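Local coordinates for c-di-GMP synthase (PDB 6WT9), which makes the second messenger 3',3'-c-di-GMP from two GTP in a bacterial CBASS defence system that ends phage infection by killing the host cell, at residues H172-K177 with I214-S219. Residues are numbered along the deposited sequence; the frame is centred on the assembly and turned at random.
Sequences HPKAIK and IYNKRS
Lys174, bent at chi3 and chi4, brings its NZ to 3.0 Å from Asn216 ND2, the amide being presented by a chi1 of -167° that sets CG of Asn216 anti to the backbone N. Arg218, with a chi1 of 162° and a chain bent at chi2 and chi3, turns back past Pro173, and its guanidinium comes down beside that amide. Asn216 OD1 accepts from Ser219 N, three residues on, an Asx motif in the connection between strands 212-216 and 221-226. The loop that joins strands 167-169 and 176-180 meets it there; both connections link strands of the mixed sheet of the nucleotidyltransferase fold. A single backbone bond joins them: Lys217 N gives its hydrogen to Pro173 O at 2.8 Å, nearly straight at 164°. Around it Pro173 leans on the other segment through CB, 3.4 Å from Arg218 N and 3.7 Å from Lys217 CB, while Pro173 CG lies over one face of the guanidinium, toward its rim. Lys217 then runs away fully extended to a salt bridge with Glu158 on helix 147-164. Lys174 NZ also reaches the edge of the guanidinium, 3.4 Å from Arg218 NH2. Donors face donors there, and the salt bridge from Lys174 NZ to Glu223 on strand 221-226 probably offsets the crowding of positive charge. Asn216 OD1, meanwhile, draws its own segment together, taking Arg218 NE at 3.2 Å and, from the same face of the amide, Ser219 N at 3.3 Å, the latter well above the carbonyl plane.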
loop_
_atom_site.group_PDB
_atom_site.type_symbol
_atom_site.label_atom_id
_atom_site.label_comp_id
_atom_site.label_asym_id
_atom_site.label_seq_id
_atom_site.Cartn_x
_atom_site.Cartn_y
_atom_site.Cartn_z
ATOM N N HIS A 172 -11.930 17.556 0.169
ATOM C CA HIS A 172 -10.503 17.615 -0.123
ATOM C C HIS A 172 -10.283 17.979 -1.589
ATOM O O HIS A 172 -10.919 17.388 -2.467
ATOM C CB HIS A 172 -9.826 16.287 0.193
ATOM C CG HIS A 172 -8.333 16.374 0.253
ATOM N ND1 HIS A 172 -7.524 16.063 -0.818
ATOM C CD2 HIS A 172 -7.502 16.750 1.254
ATOM C CE1 HIS A 172 -6.260 16.237 -0.478
ATOM N NE2 HIS A 172 -6.219 16.653 0.775
ATOM N N PRO A 173 -9.396 18.929 -1.887
ATOM C CA PRO A 173 -9.234 19.397 -3.271
ATOM C C PRO A 173 -8.429 18.473 -4.172
ATOM O O PRO A 173 -8.247 18.799 -5.350
ATOM C CB PRO A 173 -8.510 20.740 -3.086
ATOM C CG PRO A 173 -7.717 20.555 -1.843
ATOM C CD PRO A 173 -8.558 19.688 -0.943
ATOM N N LYS A 174 -7.934 17.341 -3.672
ATOM C CA LYS A 174 -7.182 16.412 -4.504
ATOM C C LYS A 174 -7.901 15.094 -4.752
ATOM O O LYS A 174 -7.465 14.332 -5.622
ATOM C CB LYS A 174 -5.806 16.121 -3.885
ATOM C CG LYS A 174 -4.775 17.222 -4.086
ATOM C CD LYS A 174 -3.385 16.738 -3.695
ATOM C CE LYS A 174 -2.843 17.483 -2.484
ATOM N NZ LYS A 174 -2.473 18.889 -2.808
ATOM N N ALA A 175 -8.978 14.803 -4.027
ATOM C CA ALA A 175 -9.642 13.518 -4.187
ATOM C C ALA A 175 -11.084 13.614 -3.717
ATOM O O ALA A 175 -11.405 14.375 -2.800
ATOM C CB ALA A 175 -8.911 12.411 -3.417
ATOM N N ILE A 176 -11.943 12.830 -4.362
ATOM C CA ILE A 176 -13.320 12.621 -3.933
ATOM C C ILE A 176 -13.395 11.258 -3.266
ATOM O O ILE A 176 -12.884 10.269 -3.804
ATOM C CB ILE A 176 -14.297 12.703 -5.120
ATOM C CG1 ILE A 176 -14.107 14.010 -5.890
ATOM C CG2 ILE A 176 -15.737 12.568 -4.640
ATOM C CD1 ILE A 176 -14.990 14.122 -7.117
ATOM N N LYS A 177 -14.026 11.196 -2.096
ATOM C CA LYS A 177 -14.155 9.955 -1.343
ATOM C C LYS A 177 -15.626 9.578 -1.261
ATOM O O LYS A 177 -16.448 10.375 -0.798
ATOM C CB LYS A 177 -13.557 10.091 0.059
ATOM C CG LYS A 177 -13.529 8.788 0.843
ATOM C CD LYS A 177 -12.790 8.939 2.161
ATOM C CE LYS A 177 -12.557 7.587 2.819
ATOM N NZ LYS A 177 -11.714 6.695 1.972
ATOM N N ILE A 214 -1.329 15.253 -10.664
ATOM C CA ILE A 214 -2.601 15.285 -9.953
ATOM C C ILE A 214 -3.192 16.684 -10.030
ATOM O O ILE A 214 -2.488 17.683 -9.846
ATOM C CB ILE A 214 -2.408 14.842 -8.493
ATOM C CG1 ILE A 214 -1.701 13.485 -8.438
ATOM C CG2 ILE A 214 -3.744 14.794 -7.762
ATOM C CD1 ILE A 214 -2.434 12.383 -9.167
ATOM N N TYR A 215 -4.492 16.762 -10.300
ATOM C CA TYR A 215 -5.173 18.046 -10.328
ATOM C C TYR A 215 -5.444 18.524 -8.907
ATOM O O TYR A 215 -5.925 17.760 -8.065
ATOM C CB TYR A 215 -6.480 17.955 -11.108
ATOM C CG TYR A 215 -7.299 19.221 -11.025
ATOM C CD1 TYR A 215 -6.855 20.394 -11.620
ATOM C CD2 TYR A 215 -8.510 19.247 -10.345
ATOM C CE1 TYR A 215 -7.596 21.559 -11.544
ATOM C CE2 TYR A 215 -9.260 20.406 -10.265
ATOM C CZ TYR A 215 -8.796 21.559 -10.867
ATOM O OH TYR A 215 -9.533 22.718 -10.793
ATOM N N ASN A 216 -5.137 19.790 -8.647
ATOM C CA ASN A 216 -5.334 20.406 -7.340
ATOM C C ASN A 216 -6.464 21.422 -7.467
ATOM O O ASN A 216 -6.278 22.495 -8.048
ATOM C CB ASN A 216 -4.045 21.061 -6.851
ATOM C CG ASN A 216 -4.099 21.437 -5.386
ATOM O OD1 ASN A 216 -5.114 21.928 -4.892
ATOM N ND2 ASN A 216 -3.000 21.204 -4.677
ATOM N N LYS A 217 -7.633 21.075 -6.923
ATOM C CA LYS A 217 -8.783 21.971 -6.993
ATOM C C LYS A 217 -8.524 23.278 -6.256
ATOM O O LYS A 217 -9.030 24.331 -6.660
ATOM C CB LYS A 217 -10.016 21.268 -6.422
ATOM C CG LYS A 217 -11.304 22.073 -6.458
ATOM C CD LYS A 217 -12.429 21.299 -5.787
ATOM C CE LYS A 217 -13.741 22.060 -5.827
ATOM N NZ LYS A 217 -14.838 21.295 -5.171
ATOM N N ARG A 218 -7.725 23.233 -5.188
ATOM C CA ARG A 218 -7.495 24.423 -4.378
ATOM C C ARG A 218 -6.671 25.463 -5.130
ATOM O O ARG A 218 -6.978 26.660 -5.077
ATOM C CB ARG A 218 -6.814 24.027 -3.067
ATOM C CG ARG A 218 -6.140 25.162 -2.321
ATOM C CD ARG A 218 -4.632 25.033 -2.413
ATOM N NE ARG A 218 -4.204 23.639 -2.326
ATOM C CZ ARG A 218 -4.026 22.980 -1.186
ATOM N NH1 ARG A 218 -4.237 23.586 -0.027
ATOM N NH2 ARG A 218 -3.636 21.712 -1.206
ATOM N N SER A 219 -5.629 25.030 -5.835
ATOM C CA SER A 219 -4.771 25.944 -6.574
ATOM C C SER A 219 -5.111 26.026 -8.056
ATOM O O SER A 219 -4.515 26.845 -8.764
ATOM C CB SER A 219 -3.300 25.537 -6.416
ATOM O OG SER A 219 -3.062 24.258 -6.978
#